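Local coordinates for protein cellulase (Bacillus sp. BG-CS10, PDB 5E09) that probably hydrolyses internal beta-1,4-glucosidic bonds of cellulose, as a halophilic family 5 glycoside hydrolase that also carries a family 46 carbohydrate-binding module, at residues A[24-28]-A[309-313]; A[113-117]-A[166-170]; A[147-152]-A[193-197]; A[408-414]-A[426-432]. All coordinates share one frame; numbering follows the deposited sequence.

Contact 1: residues A[24-28]-A[309-313]; sequences GNTFD and LWDNG
At the seam that closes the eight-stranded barrel of this cellulase, Gly24, just past the first strand 20-23, meets Trp310 and Asp311 on the last strand 306-311. Gly24 N donates to Asp311 O over 3.0 Å. Its CA sits over one face of the indole, 4.0 Å from the centroid of the six-membered ring of Trp310, a CH-pi contact. A CB on residue 24 would run into Asp311 O and Trp310 CZ2, so there is little room for a side chain. The indole reaches across because its CG stands opposite the backbone N (chi1 176°). At the ring edge, Asn25 OD1 lies 3.5 Å from Trp310 CZ2, while Asp28 OD2 lies in the ring plane, 3.6 Å from Trp310 CH2. This is the C-terminal mouth of the (beta/alpha)8 barrel, where family 5 enzymes place their substrate cleft, and Trp310 also touches Glu271 on the neighbouring strand. The carboxylate of Asp28 folds back over its own loop: OD2 accepts from Asn25 N at 2.8 Å with its syn lone pair, and OD1 accepts from Thr26 N at 2.7 Å. With an alanine at Asp28 both N-H groups would probably be left without these acceptors, and the 25-28 loop is likely to shift from the indole edge. Asp311 points the other way, its OD2 bonded to Trp21 NE1 and its OD1 forming an Asx turn with Gly313 N.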
loop_
_atom_site.group_PDB
_atom_site.type_symbol
_atom_site.label_atom_id
_atom_site.label_comp_id
_atom_site.label_asym_id
_atom_site.label_seq_id
_atom_site.Cartn_x
_atom_site.Cartn_y
_atom_site.Cartn_z
ATOM N N GLY A 24 0.446 -9.710 -7.128
ATOM C CA GLY A 24 0.974 -10.081 -5.827
ATOM C C GLY A 24 0.414 -11.335 -5.175
ATOM O O GLY A 24 -0.667 -11.805 -5.532
ATOM N N ASN A 25 1.240 -11.987 -4.367
ATOM C CA ASN A 25 0.845 -13.235 -3.730
ATOM C C ASN A 25 0.345 -14.201 -4.807
ATOM O O ASN A 25 -0.599 -14.954 -4.570
ATOM C CB ASN A 25 -0.243 -12.989 -2.685
ATOM C CG ASN A 25 0.207 -12.047 -1.586
ATOM O OD1 ASN A 25 1.338 -11.561 -1.592
ATOM N ND2 ASN A 25 -0.680 -11.783 -0.634
ATOM N N THR A 26 0.937 -14.140 -5.994
ATOM C CA THR A 26 0.562 -15.032 -7.084
ATOM C C THR A 26 1.690 -16.034 -7.068
ATOM O O THR A 26 1.837 -16.784 -6.102
ATOM C CB THR A 26 0.530 -14.305 -8.436
ATOM O OG1 THR A 26 -0.412 -13.225 -8.380
ATOM C CG2 THR A 26 0.131 -15.263 -9.548
ATOM N N PHE A 27 2.546 -16.023 -8.070
ATOM C CA PHE A 27 3.653 -16.966 -8.084
ATOM C C PHE A 27 4.609 -16.785 -6.897
ATOM O O PHE A 27 5.294 -17.728 -6.501
ATOM C CB PHE A 27 4.428 -16.859 -9.400
ATOM C CG PHE A 27 3.598 -17.149 -10.618
ATOM C CD1 PHE A 27 3.493 -18.440 -11.110
ATOM C CD2 PHE A 27 2.923 -16.131 -11.271
ATOM C CE1 PHE A 27 2.730 -18.710 -12.230
ATOM C CE2 PHE A 27 2.158 -16.395 -12.391
ATOM C CZ PHE A 27 2.061 -17.686 -12.872
ATOM N N ASP A 28 4.673 -15.573 -6.350
ATOM C CA ASP A 28 5.605 -15.258 -5.285
ATOM C C ASP A 28 5.243 -15.961 -3.975
ATOM O O ASP A 28 6.026 -15.947 -3.032
ATOM C CB ASP A 28 5.672 -13.743 -5.067
ATOM C CG ASP A 28 4.300 -13.092 -5.023
ATOM O OD1 ASP A 28 3.489 -13.322 -5.949
ATOM O OD2 ASP A 28 4.035 -12.343 -4.060
ATOM N N LEU A 309 1.375 -0.540 -8.604
ATOM C CA LEU A 309 0.617 -0.785 -7.380
ATOM C C LEU A 309 0.764 -2.218 -6.880
ATOM O O LEU A 309 0.653 -3.169 -7.655
ATOM C CB LEU A 309 -0.863 -0.468 -7.620
ATOM C CG LEU A 309 -1.884 -0.826 -6.538
ATOM C CD1 LEU A 309 -1.792 0.142 -5.370
ATOM C CD2 LEU A 309 -3.292 -0.860 -7.123
ATOM N N TRP A 310 1.011 -2.371 -5.584
ATOM C CA TRP A 310 1.071 -3.701 -4.992
ATOM C C TRP A 310 -0.340 -4.208 -4.716
ATOM O O TRP A 310 -1.088 -3.593 -3.956
ATOM C CB TRP A 310 1.891 -3.702 -3.696
ATOM C CG TRP A 310 1.884 -5.042 -3.018
ATOM C CD1 TRP A 310 1.220 -5.383 -1.869
ATOM C CD2 TRP A 310 2.541 -6.228 -3.461
ATOM N NE1 TRP A 310 1.437 -6.702 -1.568
ATOM C CE2 TRP A 310 2.253 -7.251 -2.540
ATOM C CE3 TRP A 310 3.371 -6.529 -4.552
ATOM C CZ2 TRP A 310 2.744 -8.548 -2.659
ATOM C CZ3 TRP A 310 3.862 -7.820 -4.680
ATOM C CH2 TRP A 310 3.546 -8.813 -3.738
ATOM N N ASP A 311 -0.699 -5.325 -5.340
ATOM C CA ASP A 311 -2.034 -5.897 -5.190
ATOM C C ASP A 311 -1.938 -7.381 -4.863
ATOM O O ASP A 311 -1.736 -8.197 -5.755
ATOM C CB ASP A 311 -2.848 -5.686 -6.469
ATOM C CG ASP A 311 -4.345 -5.962 -6.283
ATOM O OD1 ASP A 311 -4.731 -6.689 -5.336
ATOM O OD2 ASP A 311 -5.135 -5.443 -7.108
ATOM N N ASN A 312 -2.092 -7.724 -3.585
ATOM C CA ASN A 312 -1.938 -9.109 -3.137
ATOM C C ASN A 312 -3.227 -9.914 -3.279
ATOM O O ASN A 312 -3.308 -11.056 -2.823
ATOM C CB ASN A 312 -1.455 -9.155 -1.678
ATOM C CG ASN A 312 -2.434 -8.504 -0.696
ATOM O OD1 ASN A 312 -3.615 -8.312 -0.998
ATOM N ND2 ASN A 312 -1.940 -8.175 0.494
ATOM N N GLY A 313 -4.232 -9.300 -3.899
ATOM C CA GLY A 313 -5.551 -9.893 -4.007
ATOM C C GLY A 313 -6.628 -9.044 -3.349
ATOM O O GLY A 313 -7.821 -9.309 -3.507
#

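Contact 2: residues A[113-117]-A[166-170]; sequences MEHNY and FLEEL
Phe166 lays one face of its ring under Met113 CB, and the far end of the ring meets Glu114 obliquely, Phe166 CZ coming within 3.6 Å of Glu114 CA and Phe166 CE2 within 3.7 Å of Glu114 CB. Met113, a selenomethionine, extends beyond CG toward helix 161-181. Its SE stands 5.0 Å from the centroid of the Phe166 ring, 37° off the normal, so it approaches obliquely. Beyond the selenium, Met113 CE reaches Leu170 CD2 at 3.6 Å, the two side chains running antiparallel past one another. The polar end of the contact belongs to Tyr117. With CG turned away from its backbone N (chi1 -165°), the phenol swings across to Glu169, and OH donates to Glu169 OE1 over 2.7 Å. The oxygen lies at the edge of the phenol ring, whereas the hydroxyl meets the carboxylate from above its plane. Phe152 packs edge-to-face on Phe166, and Met121 of helix 117-134 touches both Met113 and Leu170. The result is an oblique Met-aromatic contact, with a tyrosine-carboxylate bond beside it, where the loop between helices 105-110 and 117-134 packs on helix 161-181, an outer helix of the (beta/alpha)8 barrel.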
loop_
_atom_site.group_PDB
_atom_site.type_symbol
_atom_site.label_atom_id
_atom_site.label_comp_id
_atom_site.label_asym_id
_atom_site.label_seq_id
_atom_site.Cartn_x
_atom_site.Cartn_y
_atom_site.Cartn_z
HETATM N N MSE A 113 24.360 -14.947 2.156
HETATM C CA MSE A 113 25.500 -15.013 1.265
HETATM C C MSE A 113 26.836 -14.940 1.987
HETATM O O MSE A 113 27.799 -15.594 1.584
HETATM C CB MSE A 113 25.414 -13.896 0.238
HETATM C CG MSE A 113 25.931 -14.322 -1.093
HETATM SE SE MSE A 113 25.594 -12.947 -2.365
HETATM C CE MSE A 113 26.327 -13.834 -3.918
ATOM N N GLU A 114 26.888 -14.140 3.045
ATOM C CA GLU A 114 28.092 -14.006 3.861
ATOM C C GLU A 114 28.624 -15.365 4.323
ATOM O O GLU A 114 29.832 -15.600 4.330
ATOM C CB GLU A 114 27.804 -13.115 5.071
ATOM C CG GLU A 114 29.022 -12.772 5.909
ATOM C CD GLU A 114 28.717 -11.721 6.967
ATOM O OE1 GLU A 114 27.564 -11.242 7.014
ATOM O OE2 GLU A 114 29.626 -11.377 7.754
ATOM N N HIS A 115 27.715 -16.266 4.676
ATOM C CA HIS A 115 28.093 -17.527 5.294
ATOM C C HIS A 115 27.772 -18.732 4.423
ATOM O O HIS A 115 27.784 -19.866 4.897
ATOM C CB HIS A 115 27.399 -17.661 6.651
ATOM C CG HIS A 115 27.727 -16.555 7.602
ATOM N ND1 HIS A 115 29.002 -16.041 7.735
ATOM C CD2 HIS A 115 26.949 -15.844 8.451
ATOM C CE1 HIS A 115 28.994 -15.072 8.629
ATOM N NE2 HIS A 115 27.759 -14.931 9.081
ATOM N N ASN A 116 27.494 -18.487 3.148
ATOM C CA ASN A 116 27.113 -19.555 2.232
ATOM C C ASN A 116 27.405 -19.208 0.776
ATOM O O ASN A 116 26.866 -19.825 -0.146
ATOM C CB ASN A 116 25.676 -20.000 2.512
ATOM C CG ASN A 116 25.338 -21.332 1.880
ATOM O OD1 ASN A 116 26.224 -22.121 1.550
ATOM N ND2 ASN A 116 24.044 -21.588 1.697
ATOM N N TYR A 117 28.268 -18.210 0.590
ATOM C CA TYR A 117 28.544 -17.611 -0.713
ATOM C C TYR A 117 28.456 -18.486 -1.957
ATOM O O TYR A 117 27.696 -18.186 -2.882
ATOM C CB TYR A 117 29.912 -16.927 -0.697
ATOM C CG TYR A 117 30.119 -15.979 -1.856
ATOM C CD1 TYR A 117 29.710 -14.656 -1.771
ATOM C CD2 TYR A 117 30.708 -16.408 -3.039
ATOM C CE1 TYR A 117 29.885 -13.789 -2.822
ATOM C CE2 TYR A 117 30.886 -15.542 -4.101
ATOM C CZ TYR A 117 30.474 -14.234 -3.985
ATOM O OH TYR A 117 30.651 -13.360 -5.034
ATOM N N PHE A 166 27.839 -7.437 -1.627
ATOM C CA PHE A 166 27.017 -8.583 -2.021
ATOM C C PHE A 166 25.976 -8.210 -3.073
ATOM O O PHE A 166 25.787 -8.932 -4.058
ATOM C CB PHE A 166 26.305 -9.192 -0.809
ATOM C CG PHE A 166 27.228 -9.841 0.182
ATOM C CD1 PHE A 166 28.471 -10.318 -0.209
ATOM C CD2 PHE A 166 26.847 -9.982 1.512
ATOM C CE1 PHE A 166 29.319 -10.916 0.706
ATOM C CE2 PHE A 166 27.691 -10.576 2.433
ATOM C CZ PHE A 166 28.928 -11.045 2.030
ATOM N N LEU A 167 25.292 -7.089 -2.857
ATOM C CA LEU A 167 24.267 -6.660 -3.796
ATOM C C LEU A 167 24.907 -6.325 -5.132
ATOM O O LEU A 167 24.369 -6.676 -6.183
ATOM C CB LEU A 167 23.482 -5.463 -3.262
ATOM C CG LEU A 167 22.399 -4.939 -4.211
ATOM C CD1 LEU A 167 21.506 -6.071 -4.716
ATOM C CD2 LEU A 167 21.567 -3.869 -3.542
ATOM N N GLU A 168 26.063 -5.666 -5.102
ATOM C CA GLU A 168 26.724 -5.332 -6.360
ATOM C C GLU A 168 27.156 -6.592 -7.113
ATOM O O GLU A 168 27.088 -6.642 -8.343
ATOM C CB GLU A 168 27.925 -4.415 -6.129
ATOM C CG GLU A 168 28.607 -4.008 -7.430
ATOM C CD GLU A 168 29.233 -2.623 -7.370
ATOM O OE1 GLU A 168 29.271 -2.031 -6.269
ATOM O OE2 GLU A 168 29.682 -2.125 -8.430
ATOM N N GLU A 169 27.582 -7.616 -6.377
ATOM C CA GLU A 169 27.983 -8.870 -7.008
ATOM C C GLU A 169 26.787 -9.605 -7.604
ATOM O O GLU A 169 26.891 -10.191 -8.680
ATOM C CB GLU A 169 28.712 -9.772 -6.008
ATOM C CG GLU A 169 30.079 -9.243 -5.596
ATOM C CD GLU A 169 30.562 -9.812 -4.269
ATOM O OE1 GLU A 169 30.150 -10.938 -3.911
ATOM O OE2 GLU A 169 31.351 -9.126 -3.583
ATOM N N LEU A 170 25.656 -9.584 -6.903
ATOM C CA LEU A 170 24.438 -10.187 -7.435
ATOM C C LEU A 170 23.989 -9.471 -8.708
ATOM O O LEU A 170 23.686 -10.109 -9.719
ATOM C CB LEU A 170 23.318 -10.153 -6.394
ATOM C CG LEU A 170 23.456 -11.125 -5.223
ATOM C CD1 LEU A 170 22.292 -10.931 -4.282
ATOM C CD2 LEU A 170 23.519 -12.565 -5.714
#

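Contact 3: residues A[147-152]-A[193-197]; sequences VNEPRF and PTLET
Pro150 and Glu196 bury the most surface here, and a single backbone bond joins them: Glu196 N donates to Pro150 O over 2.7 Å, bent at the hydrogen (132°). The Pro150 ring packs against Pro193 and the turn that follows it, with CG 3.7 Å from Pro193 CG and CD 3.6 Å from Thr194 O. Pro193, next in buried area, also presses its CG on Val147 O at 3.3 Å. The turn itself is closed by Thr197 N bonding to Thr194 O. The extended Glu196 chain crosses that of Arg151 at a slant, OE2 lying 3.5 Å from Arg151 CG. Their charged atoms stay apart, Arg151 NE being 4.6 Å from Glu196 OE2; any attraction is probably modest, and the carboxylate of Glu158 also lies close to Glu196 OE2. At the far end Leu195 CD1 lies near Pro150 O and at the edge of the Phe152 ring, 3.9 Å from Phe152 CE2. Asn148, Glu149 and Pro150 form the Asn-Glu-Pro sequence of family 5, whose glutamate serves as general acid/base in relatives; Glu149 is consistent with that role. Thr197 OG1 donates to Glu196 O and also lies 3.3 Å from Glu149 CG. With two proline rings in contact, the contact rests on apolar packing and one backbone bond, while the carboxylate of Glu149 is bonded through OE2 to His224 ND1 on strand 219-225.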
loop_
_atom_site.group_PDB
_atom_site.type_symbol
_atom_site.label_atom_id
_atom_site.label_comp_id
_atom_site.label_asym_id
_atom_site.label_seq_id
_atom_site.Cartn_x
_atom_site.Cartn_y
_atom_site.Cartn_z
ATOM N N VAL A 147 16.576 -9.142 -8.185
ATOM C CA VAL A 147 16.107 -9.717 -6.926
ATOM C C VAL A 147 15.210 -8.718 -6.200
ATOM O O VAL A 147 15.491 -7.519 -6.184
ATOM C CB VAL A 147 17.293 -10.118 -6.018
ATOM C CG1 VAL A 147 18.350 -9.011 -6.001
ATOM C CG2 VAL A 147 16.824 -10.448 -4.601
ATOM N N ASN A 148 14.119 -9.200 -5.616
ATOM C CA ASN A 148 13.233 -8.314 -4.876
ATOM C C ASN A 148 13.779 -7.999 -3.499
ATOM O O ASN A 148 14.188 -8.905 -2.782
ATOM C CB ASN A 148 11.845 -8.927 -4.738
ATOM C CG ASN A 148 10.892 -8.020 -3.991
ATOM O OD1 ASN A 148 10.466 -6.993 -4.515
ATOM N ND2 ASN A 148 10.562 -8.384 -2.753
ATOM N N GLU A 149 13.772 -6.715 -3.143
ATOM C CA GLU A 149 14.124 -6.239 -1.799
ATOM C C GLU A 149 15.310 -6.965 -1.160
ATOM O O GLU A 149 15.148 -7.644 -0.148
ATOM C CB GLU A 149 12.900 -6.341 -0.875
ATOM C CG GLU A 149 11.721 -5.493 -1.354
ATOM C CD GLU A 149 10.613 -5.328 -0.317
ATOM O OE1 GLU A 149 10.679 -5.987 0.744
ATOM O OE2 GLU A 149 9.678 -4.528 -0.565
ATOM N N PRO A 150 16.508 -6.820 -1.750
ATOM C CA PRO A 150 17.697 -7.523 -1.256
ATOM C C PRO A 150 18.042 -7.156 0.182
ATOM O O PRO A 150 18.136 -5.977 0.515
ATOM C CB PRO A 150 18.807 -7.057 -2.205
ATOM C CG PRO A 150 18.108 -6.488 -3.387
ATOM C CD PRO A 150 16.830 -5.919 -2.867
ATOM N N ARG A 151 18.224 -8.167 1.023
ATOM C CA ARG A 151 18.645 -7.961 2.401
ATOM C C ARG A 151 19.613 -9.083 2.762
ATOM O O ARG A 151 19.547 -10.164 2.185
ATOM C CB ARG A 151 17.432 -7.939 3.338
ATOM C CG ARG A 151 17.682 -7.333 4.713
ATOM C CD ARG A 151 16.466 -7.509 5.622
ATOM N NE ARG A 151 15.286 -7.897 4.860
ATOM C CZ ARG A 151 14.618 -9.030 5.046
ATOM N NH1 ARG A 151 14.994 -9.882 5.992
ATOM N NH2 ARG A 151 13.560 -9.298 4.293
ATOM N N PHE A 152 20.528 -8.837 3.690
ATOM C CA PHE A 152 21.487 -9.872 4.055
ATOM C C PHE A 152 21.641 -9.984 5.556
ATOM O O PHE A 152 21.231 -9.091 6.295
ATOM C CB PHE A 152 22.842 -9.607 3.398
ATOM C CG PHE A 152 22.766 -9.503 1.908
ATOM C CD1 PHE A 152 22.794 -10.641 1.119
ATOM C CD2 PHE A 152 22.632 -8.270 1.294
ATOM C CE1 PHE A 152 22.708 -10.549 -0.257
ATOM C CE2 PHE A 152 22.546 -8.172 -0.079
ATOM C CZ PHE A 152 22.588 -9.312 -0.857
ATOM N N PRO A 193 17.712 -3.158 -8.163
ATOM C CA PRO A 193 17.243 -2.600 -6.895
ATOM C C PRO A 193 18.339 -1.952 -6.050
ATOM O O PRO A 193 19.497 -2.373 -6.099
ATOM C CB PRO A 193 16.684 -3.826 -6.179
ATOM C CG PRO A 193 17.571 -4.946 -6.659
ATOM C CD PRO A 193 17.974 -4.605 -8.067
ATOM N N THR A 194 17.964 -0.928 -5.289
ATOM C CA THR A 194 18.773 -0.492 -4.167
ATOM C C THR A 194 18.685 -1.579 -3.105
ATOM O O THR A 194 17.822 -2.456 -3.181
ATOM C CB THR A 194 18.292 0.850 -3.574
ATOM O OG1 THR A 194 16.903 0.752 -3.235
ATOM C CG2 THR A 194 18.485 1.991 -4.567
ATOM N N LEU A 195 19.579 -1.527 -2.124
ATOM C CA LEU A 195 19.518 -2.421 -0.976
ATOM C C LEU A 195 18.182 -2.262 -0.256
ATOM O O LEU A 195 17.802 -1.146 0.108
ATOM C CB LEU A 195 20.682 -2.136 -0.021
ATOM C CG LEU A 195 20.919 -3.159 1.091
ATOM C CD1 LEU A 195 21.254 -4.527 0.505
ATOM C CD2 LEU A 195 22.027 -2.684 2.011
ATOM N N GLU A 196 17.472 -3.379 -0.077
ATOM C CA GLU A 196 16.145 -3.406 0.555
ATOM C C GLU A 196 15.105 -2.599 -0.226
ATOM O O GLU A 196 14.057 -2.238 0.318
ATOM C CB GLU A 196 16.222 -2.885 1.995
ATOM C CG GLU A 196 16.856 -3.840 2.979
ATOM C CD GLU A 196 17.135 -3.192 4.325
ATOM O OE1 GLU A 196 16.928 -1.966 4.450
ATOM O OE2 GLU A 196 17.566 -3.908 5.257
ATOM N N THR A 197 15.403 -2.333 -1.498
ATOM C CA THR A 197 14.665 -1.370 -2.325
ATOM C C THR A 197 14.306 -0.100 -1.561
ATOM O O THR A 197 13.228 0.452 -1.751
ATOM C CB THR A 197 13.363 -1.973 -2.913
ATOM O OG1 THR A 197 12.479 -2.361 -1.852
ATOM C CG2 THR A 197 13.671 -3.177 -3.797
#

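Contact 4: residues A[408-414]-A[426-432]; sequences ELGTNAV and HFQLQNV
Gly410 and Asn431 form an antiparallel hydrogen-bonded pair, Gly410 N to Asn431 O 2.9 Å and Asn431 N to Gly410 O 2.7 Å, on two strands whose segments run at 132° to each other. They make the hairpin 410-419/425-432 of the X2 module, an E-set domain of immunoglobulin-like type. Past the non-hydrogen-bonded pair Thr411 and Gln430 the register slips: Asn412 N bonds to Leu429 O and Leu429 N to Ala413 O, so two residues face one, a beta bulge. On the face that carries Thr411, Val414, Gln428 and Gln430, the Thr411 hydroxyl donates to Gln430 OE1, a short 2.5 Å in the model, in the amide plane and on a lone pair. Gln430 gets there by bending at chi2 (-62°), which turns OE1 toward the threonine hydroxyl. Its NE2 is held weakly by Gly455 O. A leucine in its place is likely to leave the Thr411 hydroxyl without this acceptor and Gly455 O without its weak amide donor. One water bridges the same face, donating to Thr411 OG1 and to Gln428 OE1, and Val414 CG2 lies alongside Gln428, 3.7 Å from its OE1. On the other face Ala413 CB packs on Leu429 CD2 at 4.1 Å, and Leu429 continues to Leu400 and Leu403 of helix 397-403. At the strand end Asn431 ND2 also bonds to Asp352 OD1. Glu408 O takes two amide donors from opposite faces of its plane, Asn431 ND2 at 3.2 Å and Asn412 ND2 at 3.1 Å.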
loop_
_atom_site.group_PDB
_atom_site.type_symbol
_atom_site.label_atom_id
_atom_site.label_comp_id
_atom_site.label_asym_id
_atom_site.label_seq_id
_atom_site.Cartn_x
_atom_site.Cartn_y
_atom_site.Cartn_z
ATOM N N GLU A 408 -32.095 7.289 12.929
ATOM C CA GLU A 408 -31.311 6.285 12.219
ATOM C C GLU A 408 -29.852 6.694 12.135
ATOM O O GLU A 408 -29.474 7.566 11.349
ATOM C CB GLU A 408 -31.842 6.011 10.816
ATOM C CG GLU A 408 -31.120 4.814 10.199
ATOM C CD GLU A 408 -31.772 4.284 8.945
ATOM O OE1 GLU A 408 -31.644 4.925 7.880
ATOM O OE2 GLU A 408 -32.410 3.218 9.029
ATOM N N LEU A 409 -29.036 6.037 12.952
ATOM C CA LEU A 409 -27.621 6.347 13.034
ATOM C C LEU A 409 -26.847 5.640 11.930
ATOM O O LEU A 409 -27.219 4.559 11.486
ATOM C CB LEU A 409 -27.089 5.970 14.416
ATOM C CG LEU A 409 -27.971 6.536 15.537
ATOM C CD1 LEU A 409 -27.507 6.069 16.909
ATOM C CD2 LEU A 409 -28.025 8.066 15.470
ATOM N N GLY A 410 -25.773 6.272 11.480
ATOM C CA GLY A 410 -24.989 5.746 10.387
ATOM C C GLY A 410 -25.004 6.719 9.228
ATOM O O GLY A 410 -25.389 7.879 9.389
ATOM N N THR A 411 -24.679 6.201 8.055
ATOM C CA THR A 411 -24.671 6.970 6.841
ATOM C C THR A 411 -26.079 7.084 6.346
ATOM O O THR A 411 -26.692 6.106 6.059
ATOM C CB THR A 411 -23.889 6.238 5.755
ATOM O OG1 THR A 411 -22.611 5.899 6.246
ATOM C CG2 THR A 411 -23.703 7.105 4.582
ATOM N N ASN A 412 -26.583 8.293 6.258
ATOM C CA ASN A 412 -27.925 8.520 5.806
ATOM C C ASN A 412 -27.962 8.949 4.369
ATOM O O ASN A 412 -28.961 8.876 3.745
ATOM C CB ASN A 412 -28.584 9.613 6.638
ATOM C CG ASN A 412 -28.996 9.159 8.008
ATOM O OD1 ASN A 412 -29.674 9.860 8.696
ATOM N ND2 ASN A 412 -28.594 8.000 8.398
ATOM N N ALA A 413 -26.849 9.412 3.861
ATOM C CA ALA A 413 -26.734 9.882 2.473
ATOM C C ALA A 413 -25.299 10.064 2.023
ATOM O O ALA A 413 -24.398 10.105 2.836
ATOM C CB ALA A 413 -27.498 11.201 2.281
ATOM N N VAL A 414 -25.108 10.170 0.714
ATOM C CA VAL A 414 -23.794 10.444 0.136
ATOM C C VAL A 414 -23.872 11.670 -0.771
ATOM O O VAL A 414 -24.595 11.673 -1.768
ATOM C CB VAL A 414 -23.259 9.237 -0.660
ATOM C CG1 VAL A 414 -21.989 9.610 -1.394
ATOM C CG2 VAL A 414 -23.035 8.047 0.279
ATOM N N HIS A 426 -16.559 12.084 -2.402
ATOM C CA HIS A 426 -17.803 11.603 -1.812
ATOM C C HIS A 426 -17.864 11.807 -0.311
ATOM O O HIS A 426 -17.179 11.128 0.448
ATOM C CB HIS A 426 -18.006 10.123 -2.137
ATOM C CG HIS A 426 -18.032 9.834 -3.602
ATOM N ND1 HIS A 426 -16.884 9.699 -4.351
ATOM C CD2 HIS A 426 -19.065 9.691 -4.465
ATOM C CE1 HIS A 426 -17.209 9.469 -5.611
ATOM N NE2 HIS A 426 -18.526 9.460 -5.707
ATOM N N PHE A 427 -18.706 12.740 0.115
ATOM C CA PHE A 427 -18.987 12.923 1.532
ATOM C C PHE A 427 -20.004 11.906 2.027
ATOM O O PHE A 427 -21.089 11.773 1.456
ATOM C CB PHE A 427 -19.511 14.332 1.806
ATOM C CG PHE A 427 -18.522 15.415 1.500
ATOM C CD1 PHE A 427 -17.417 15.613 2.315
ATOM C CD2 PHE A 427 -18.702 16.241 0.409
ATOM C CE1 PHE A 427 -16.503 16.615 2.038
ATOM C CE2 PHE A 427 -17.794 17.250 0.125
ATOM C CZ PHE A 427 -16.694 17.435 0.940
ATOM N N GLN A 428 -19.651 11.196 3.092
ATOM C CA GLN A 428 -20.599 10.347 3.797
ATOM C C GLN A 428 -21.296 11.185 4.867
ATOM O O GLN A 428 -20.645 11.721 5.763
ATOM C CB GLN A 428 -19.891 9.140 4.430
ATOM C CG GLN A 428 -18.883 8.446 3.513
ATOM C CD GLN A 428 -19.538 7.644 2.399
ATOM O OE1 GLN A 428 -20.440 6.840 2.642
ATOM N NE2 GLN A 428 -19.079 7.853 1.171
ATOM N N LEU A 429 -22.612 11.318 4.763
ATOM C CA LEU A 429 -23.382 12.081 5.743
ATOM C C LEU A 429 -23.754 11.179 6.919
ATOM O O LEU A 429 -24.706 10.399 6.843
ATOM C CB LEU A 429 -24.628 12.685 5.091
ATOM C CG LEU A 429 -25.588 13.516 5.945
ATOM C CD1 LEU A 429 -24.847 14.579 6.743
ATOM C CD2 LEU A 429 -26.642 14.159 5.057
ATOM N N GLN A 430 -22.985 11.285 8.001
ATOM C CA GLN A 430 -23.151 10.412 9.159
ATOM C C GLN A 430 -24.058 11.012 10.233
ATOM O O GLN A 430 -23.737 12.053 10.807
ATOM C CB GLN A 430 -21.785 10.091 9.785
ATOM C CG GLN A 430 -20.767 9.448 8.851
ATOM C CD GLN A 430 -21.218 8.093 8.331
ATOM O OE1 GLN A 430 -21.443 7.924 7.134
ATOM N NE2 GLN A 430 -21.350 7.125 9.227
ATOM N N ASN A 431 -25.181 10.351 10.511
ATOM C CA ASN A 431 -25.986 10.676 11.684
ATOM C C ASN A 431 -25.414 9.944 12.891
ATOM O O ASN A 431 -25.502 8.724 12.973
ATOM C CB ASN A 431 -27.458 10.291 11.474
ATOM C CG ASN A 431 -28.403 11.006 12.441
ATOM O OD1 ASN A 431 -28.026 11.984 13.092
ATOM N ND2 ASN A 431 -29.639 10.519 12.531
ATOM N N VAL A 432 -24.817 10.672 13.824
ATOM C CA VAL A 432 -24.191 10.005 14.953
ATOM C C VAL A 432 -24.836 10.339 16.285
ATOM O O VAL A 432 -25.530 11.347 16.440
ATOM C CB VAL A 432 -22.687 10.346 15.050
ATOM C CG1 VAL A 432 -21.968 9.932 13.777
ATOM C CG2 VAL A 432 -22.492 11.825 15.324
HETATM O O HOH W 1 -19.838 5.690 4.724
#

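How the contacts relate
Contacts 1, 2 and 3 belong to the catalytic barrel, contact 4 to the X2 module farther along the chain. Contact 1 joins the first and last barrel strands, and both others are nested in the loop it closes. Contacts 2 and 3 interleave along the sequence and touch: Leu167 of helix 161-181 packs on Pro150, Pro193 and Leu195, and the centres of contacts 2 and 3 are about 12 Å apart, so the outer helix and the loops after strands 142-145 and 190-193 form one packed block. Contact 3 lies about 18 Å from contact 1, centre to centre. Contact 4 stands apart, about 34 Å between centres from contact 1 and 56 Å from contact 2, as expected of a separate module.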